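Local atomic coordinates of mutual gliding-motility protein MglA (Myxococcus xanthus, PDB entry 5YMX), a protein that belongs to the ADP-ribosylation factor family of P-loop proteins and is modelled here with guanosine-5'-diphosphate bound. Residues 57-62 against 74-79. Sequence-based numbering, arbitrary orientation.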
# COMPACT_ATOMS: atom_id res chain seq x y z
N PHE A 57 6.98 4.88 6.85
CA PHE A 57 8.36 5.31 6.65
C PHE A 57 8.55 5.68 5.19
O PHE A 57 7.70 5.39 4.33
CB PHE A 57 9.37 4.24 7.07
CG PHE A 57 9.39 3.01 6.20
CD1 PHE A 57 8.48 1.98 6.39
CD2 PHE A 57 10.35 2.87 5.20
CE1 PHE A 57 8.52 0.83 5.59
CE2 PHE A 57 10.40 1.72 4.42
CZ PHE A 57 9.49 0.70 4.61
N ASP A 58 9.68 6.30 4.89
CA ASP A 58 10.01 6.62 3.52
C ASP A 58 11.42 6.17 3.18
O ASP A 58 12.27 5.96 4.05
CB ASP A 58 9.80 8.13 3.20
CG ASP A 58 10.77 9.03 3.93
OD1 ASP A 58 11.95 9.08 3.54
OD2 ASP A 58 10.33 9.71 4.88
N PHE A 59 11.65 5.98 1.89
CA PHE A 59 12.98 5.59 1.43
C PHE A 59 13.15 6.01 -0.03
O PHE A 59 12.17 6.16 -0.77
CB PHE A 59 13.25 4.09 1.60
CG PHE A 59 12.39 3.21 0.74
CD1 PHE A 59 11.07 2.96 1.09
CD2 PHE A 59 12.89 2.65 -0.42
CE1 PHE A 59 10.27 2.15 0.28
CE2 PHE A 59 12.10 1.85 -1.23
CZ PHE A 59 10.78 1.60 -0.88
N LEU A 60 14.40 6.21 -0.41
CA LEU A 60 14.76 6.69 -1.75
C LEU A 60 15.58 5.60 -2.40
O LEU A 60 16.80 5.52 -2.16
CB LEU A 60 15.57 7.97 -1.63
CG LEU A 60 15.93 8.76 -2.89
CD1 LEU A 60 14.71 9.47 -3.44
CD2 LEU A 60 17.06 9.76 -2.61
N PRO A 61 14.98 4.72 -3.21
CA PRO A 61 15.75 3.58 -3.73
C PRO A 61 16.86 4.03 -4.67
O PRO A 61 16.65 4.86 -5.55
CB PRO A 61 14.69 2.73 -4.46
CG PRO A 61 13.52 3.63 -4.67
CD PRO A 61 13.57 4.70 -3.62
N LEU A 62 18.05 3.45 -4.48
CA LEU A 62 19.22 3.83 -5.27
C LEU A 62 19.17 3.27 -6.68
O LEU A 62 19.80 3.84 -7.59
CB LEU A 62 20.50 3.37 -4.58
CG LEU A 62 20.87 4.06 -3.27
CD1 LEU A 62 22.09 3.40 -2.65
CD2 LEU A 62 21.12 5.54 -3.50
N PHE A 74 9.62 6.85 -1.98
CA PHE A 74 8.40 6.11 -1.66
C PHE A 74 8.12 6.19 -0.18
O PHE A 74 9.02 6.04 0.65
CB PHE A 74 8.52 4.65 -2.11
CG PHE A 74 8.43 4.49 -3.59
CD1 PHE A 74 7.19 4.47 -4.22
CD2 PHE A 74 9.57 4.42 -4.37
CE1 PHE A 74 7.09 4.35 -5.60
CE2 PHE A 74 9.48 4.30 -5.75
CZ PHE A 74 8.24 4.26 -6.36
N HIS A 75 6.85 6.44 0.16
CA HIS A 75 6.40 6.52 1.54
C HIS A 75 5.36 5.43 1.71
O HIS A 75 4.33 5.45 1.02
CB HIS A 75 5.74 7.87 1.82
CG HIS A 75 6.62 9.05 1.61
ND1 HIS A 75 6.94 9.93 2.62
CD2 HIS A 75 7.22 9.53 0.49
CE1 HIS A 75 7.72 10.88 2.15
NE2 HIS A 75 7.91 10.67 0.86
N LEU A 76 5.61 4.49 2.61
CA LEU A 76 4.69 3.38 2.86
C LEU A 76 3.91 3.67 4.14
O LEU A 76 4.51 3.99 5.17
CB LEU A 76 5.43 2.05 2.99
CG LEU A 76 6.43 1.66 1.90
CD1 LEU A 76 6.77 0.19 2.02
CD2 LEU A 76 5.94 2.00 0.49
N TYR A 77 2.58 3.55 4.06
CA TYR A 77 1.69 3.91 5.16
C TYR A 77 0.70 2.80 5.44
O TYR A 77 0.18 2.18 4.50
CB TYR A 77 0.85 5.16 4.80
CG TYR A 77 1.52 6.48 5.04
CD1 TYR A 77 2.50 6.95 4.17
CD2 TYR A 77 1.19 7.25 6.14
CE1 TYR A 77 3.12 8.18 4.40
CE2 TYR A 77 1.81 8.47 6.38
CZ TYR A 77 2.78 8.92 5.52
OH TYR A 77 3.39 10.13 5.77
N THR A 78 0.36 2.60 6.71
CA THR A 78 -0.72 1.70 7.06
C THR A 78 -1.32 2.10 8.40
O THR A 78 -0.67 2.77 9.21
CB THR A 78 -0.25 0.24 7.07
OG1 THR A 78 -1.38 -0.63 6.96
CG2 THR A 78 0.51 -0.12 8.35
N VAL A 79 -2.56 1.67 8.61
CA VAL A 79 -3.21 1.75 9.92
C VAL A 79 -3.23 0.33 10.46
O VAL A 79 -4.05 -0.49 10.01
CB VAL A 79 -4.64 2.30 9.81
CG1 VAL A 79 -5.34 2.25 11.16
CG2 VAL A 79 -4.63 3.71 9.28
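Phe57 and Phe59 pair with Leu76 and Phe74 across an antiparallel ladder. Four backbone hydrogen bonds, two to each pair, hold the strands together; one runs from Leu76 N to Phe57 O at 2.9 Å. Between them Asp58 and His75 form a non-hydrogen-bonded pair, with CA atoms 4.1 Å apart and side chains side by side.

The packed side carries the apolar groups, with Phe57, Phe74 and Leu76 buried. Phe57 lies alongside Leu76, and its CZ is 3.8 Å from Leu76 CD1. With chi1 at 66°, Phe59 CG lies between the backbone N and the carbonyl carbon, and the ring end leans back toward the partner strand. Its CE1 reaches Phe74 CB at 3.9 Å. Leu76 CG lies at the edge of the Phe59 ring. Pro61 CG meets the edge of the Phe74 ring.

The other face is polar and more open to solvent, though Asp58 and His75 touch closely. Asp58 CB sits over one face of the His75 ring, 3.5 Å from its centroid, a CH-pi contact. The carboxylate instead forms a salt bridge with Arg73 through OD1, and His75 NE2 is hydrogen-bonded to Asn12.

The strands form a beta hairpin. Strand 71-78 runs between 53-59 and the parallel strand 10-18, which carries the sheet on, while helices 25-34 and 176-193 pack on the Phe57, Phe74 and Leu76 face.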